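Long-range contact in ABM domain-containing protein (Deinococcus radiodurans, PDB 3E8O), which is of unknown function but is probably an antibiotic biosynthesis monooxygenase-like enzyme, built as a dimer with a ferredoxin-like fold: residues Ile21-Leu26 with His67-Glu72. Residues are numbered along the deposited sequence; the frame is centred on the assembly and turned at random.
Sequences ISHGTL and HFLITE
S22 pairs with E72, G24 with I70 and L26 with F68, each through two backbone hydrogen bonds, which makes these segments a regular antiparallel ladder. The bond from S22 N to E72 O is 2.8 Å long and nearly straight (171°), while that from L26 N to F68 O stretches to 3.2 Å. Between these rungs lie the non-hydrogen-bonded pairs H23–T71 and T25–L69, and T25 CA adds a CH···O contact to F68 O at 3.3 Å.

Apolar packing gathers on the face carrying L26, F68 and I70. With CG between the backbone N and the carbonyl carbon (chi1 66°), L26 brings CD2 over the neighbouring strand, to F68 CB at 3.8 Å and I70 CG1 at 3.9 Å. Farther along this face, S22 CB lies alongside E72 CB.

Two waters bridge the strands. The first accepts from S22 OG and donates to the backbone I70 O and to E72 OE2 (2.8 Å); the other carboxylate oxygen, OE1, is hydrogen-bonded to W74 NE1. On the opposite face a second water sits in the H23 ring plane, 2.9 Å from ND1, and reaches T71 OG1.

These are the two central strands of a four-stranded ferredoxin-like sheet, flanked by strands 53-61 and 105-110. Helix 33-47 covers L26 and F68, whereas H23, L69 and T71 face the second subunit, as in dimeric alpha-beta barrels, with H23 edge-to-face against its H73.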
loop_
_atom_site.group_PDB
_atom_site.type_symbol
_atom_site.label_atom_id
_atom_site.label_comp_id
_atom_site.label_asym_id
_atom_site.label_seq_id
_atom_site.Cartn_x
_atom_site.Cartn_y
_atom_site.Cartn_z
ATOM N N ILE A 21 6.938 -1.624 -9.174
ATOM C CA ILE A 21 6.027 -1.297 -8.083
ATOM C C ILE A 21 5.553 0.117 -8.256
ATOM O O ILE A 21 6.362 1.016 -8.459
ATOM C CB ILE A 21 6.742 -1.399 -6.754
ATOM C CG1 ILE A 21 7.154 -2.858 -6.468
ATOM C CG2 ILE A 21 5.877 -0.776 -5.645
ATOM C CD1 ILE A 21 8.066 -2.997 -5.222
ATOM N N SER A 22 4.241 0.303 -8.202
ATOM C CA SER A 22 3.635 1.661 -8.225
ATOM C C SER A 22 3.034 1.975 -6.866
ATOM O O SER A 22 2.382 1.116 -6.244
ATOM C CB SER A 22 2.509 1.709 -9.259
ATOM O OG SER A 22 2.074 3.027 -9.562
ATOM N N HIS A 23 3.222 3.210 -6.411
ATOM C CA HIS A 23 2.642 3.732 -5.154
ATOM C C HIS A 23 1.912 5.020 -5.458
ATOM O O HIS A 23 2.486 5.967 -6.007
ATOM C CB HIS A 23 3.745 3.964 -4.114
ATOM C CG HIS A 23 3.272 4.595 -2.848
ATOM N ND1 HIS A 23 2.398 3.962 -1.996
ATOM C CD2 HIS A 23 3.463 5.844 -2.342
ATOM C CE1 HIS A 23 2.134 4.766 -0.974
ATOM N NE2 HIS A 23 2.775 5.914 -1.163
ATOM N N GLY A 24 0.614 5.007 -5.176
ATOM C CA GLY A 24 -0.226 6.168 -5.421
ATOM C C GLY A 24 -1.000 6.560 -4.209
ATOM O O GLY A 24 -1.412 5.721 -3.392
ATOM N N THR A 25 -1.176 7.870 -4.077
ATOM C CA THR A 25 -1.978 8.423 -3.001
ATOM C C THR A 25 -2.948 9.465 -3.586
ATOM O O THR A 25 -2.682 10.120 -4.596
ATOM C CB THR A 25 -1.124 9.050 -1.923
ATOM O OG1 THR A 25 -0.287 10.087 -2.477
ATOM C CG2 THR A 25 -0.237 7.960 -1.247
ATOM N N LEU A 26 -4.083 9.583 -2.915
ATOM C CA LEU A 26 -5.175 10.498 -3.295
ATOM C C LEU A 26 -6.131 10.632 -2.131
ATOM O O LEU A 26 -6.153 9.757 -1.250
ATOM C CB LEU A 26 -5.941 10.043 -4.532
ATOM C CG LEU A 26 -6.772 8.762 -4.489
ATOM C CD1 LEU A 26 -7.681 8.723 -5.746
ATOM C CD2 LEU A 26 -5.920 7.471 -4.318
ATOM N N HIS A 67 -8.222 9.353 3.032
ATOM C CA HIS A 67 -6.912 9.323 2.304
ATOM C C HIS A 67 -6.666 7.879 1.910
ATOM O O HIS A 67 -6.744 6.977 2.737
ATOM C CB HIS A 67 -5.805 9.896 3.169
ATOM C CG HIS A 67 -5.982 11.353 3.453
ATOM N ND1 HIS A 67 -5.127 12.302 2.959
ATOM C CD2 HIS A 67 -6.950 12.019 4.126
ATOM C CE1 HIS A 67 -5.532 13.499 3.355
ATOM N NE2 HIS A 67 -6.629 13.354 4.083
ATOM N N PHE A 68 -6.361 7.703 0.630
ATOM C CA PHE A 68 -6.297 6.382 0.003
ATOM C C PHE A 68 -4.957 6.145 -0.651
ATOM O O PHE A 68 -4.204 7.063 -0.989
ATOM C CB PHE A 68 -7.425 6.255 -1.042
ATOM C CG PHE A 68 -8.810 6.487 -0.467
ATOM C CD1 PHE A 68 -9.468 5.497 0.219
ATOM C CD2 PHE A 68 -9.416 7.742 -0.539
ATOM C CE1 PHE A 68 -10.677 5.713 0.798
ATOM C CE2 PHE A 68 -10.632 7.957 0.050
ATOM C CZ PHE A 68 -11.261 6.943 0.717
ATOM N N LEU A 69 -4.692 4.850 -0.788
ATOM C CA LEU A 69 -3.478 4.333 -1.391
ATOM C C LEU A 69 -3.837 3.368 -2.520
ATOM O O LEU A 69 -4.778 2.577 -2.400
ATOM C CB LEU A 69 -2.632 3.604 -0.314
ATOM C CG LEU A 69 -1.245 3.015 -0.608
ATOM C CD1 LEU A 69 -0.222 4.092 -0.996
ATOM C CD2 LEU A 69 -0.721 2.207 0.616
ATOM N N ILE A 70 -3.051 3.426 -3.581
ATOM C CA ILE A 70 -3.143 2.530 -4.709
ATOM C C ILE A 70 -1.777 1.848 -4.808
ATOM O O ILE A 70 -0.749 2.497 -5.060
ATOM C CB ILE A 70 -3.497 3.205 -6.043
ATOM C CG1 ILE A 70 -4.733 4.111 -5.961
ATOM C CG2 ILE A 70 -3.670 2.156 -7.114
ATOM C CD1 ILE A 70 -5.062 4.853 -7.231
ATOM N N THR A 71 -1.764 0.533 -4.618
ATOM C CA THR A 71 -0.561 -0.298 -4.606
ATOM C C THR A 71 -0.612 -1.252 -5.780
ATOM O O THR A 71 -1.555 -2.015 -5.919
ATOM C CB THR A 71 -0.477 -1.061 -3.291
ATOM O OG1 THR A 71 -0.520 -0.130 -2.213
ATOM C CG2 THR A 71 0.767 -1.960 -3.198
ATOM N N GLU A 72 0.401 -1.177 -6.645
ATOM C CA GLU A 72 0.383 -2.021 -7.843
ATOM C C GLU A 72 1.725 -2.676 -8.080
ATOM O O GLU A 72 2.748 -2.061 -7.885
ATOM C CB GLU A 72 0.050 -1.193 -9.124
ATOM C CG GLU A 72 -1.007 -0.132 -8.959
ATOM C CD GLU A 72 -1.225 0.784 -10.131
ATOM O OE1 GLU A 72 -1.025 0.343 -11.289
ATOM O OE2 GLU A 72 -1.661 1.952 -9.897
HETATM O O HOH W 1 -0.162 3.203 -7.957
HETATM O O HOH W 2 1.728 1.180 -1.823
#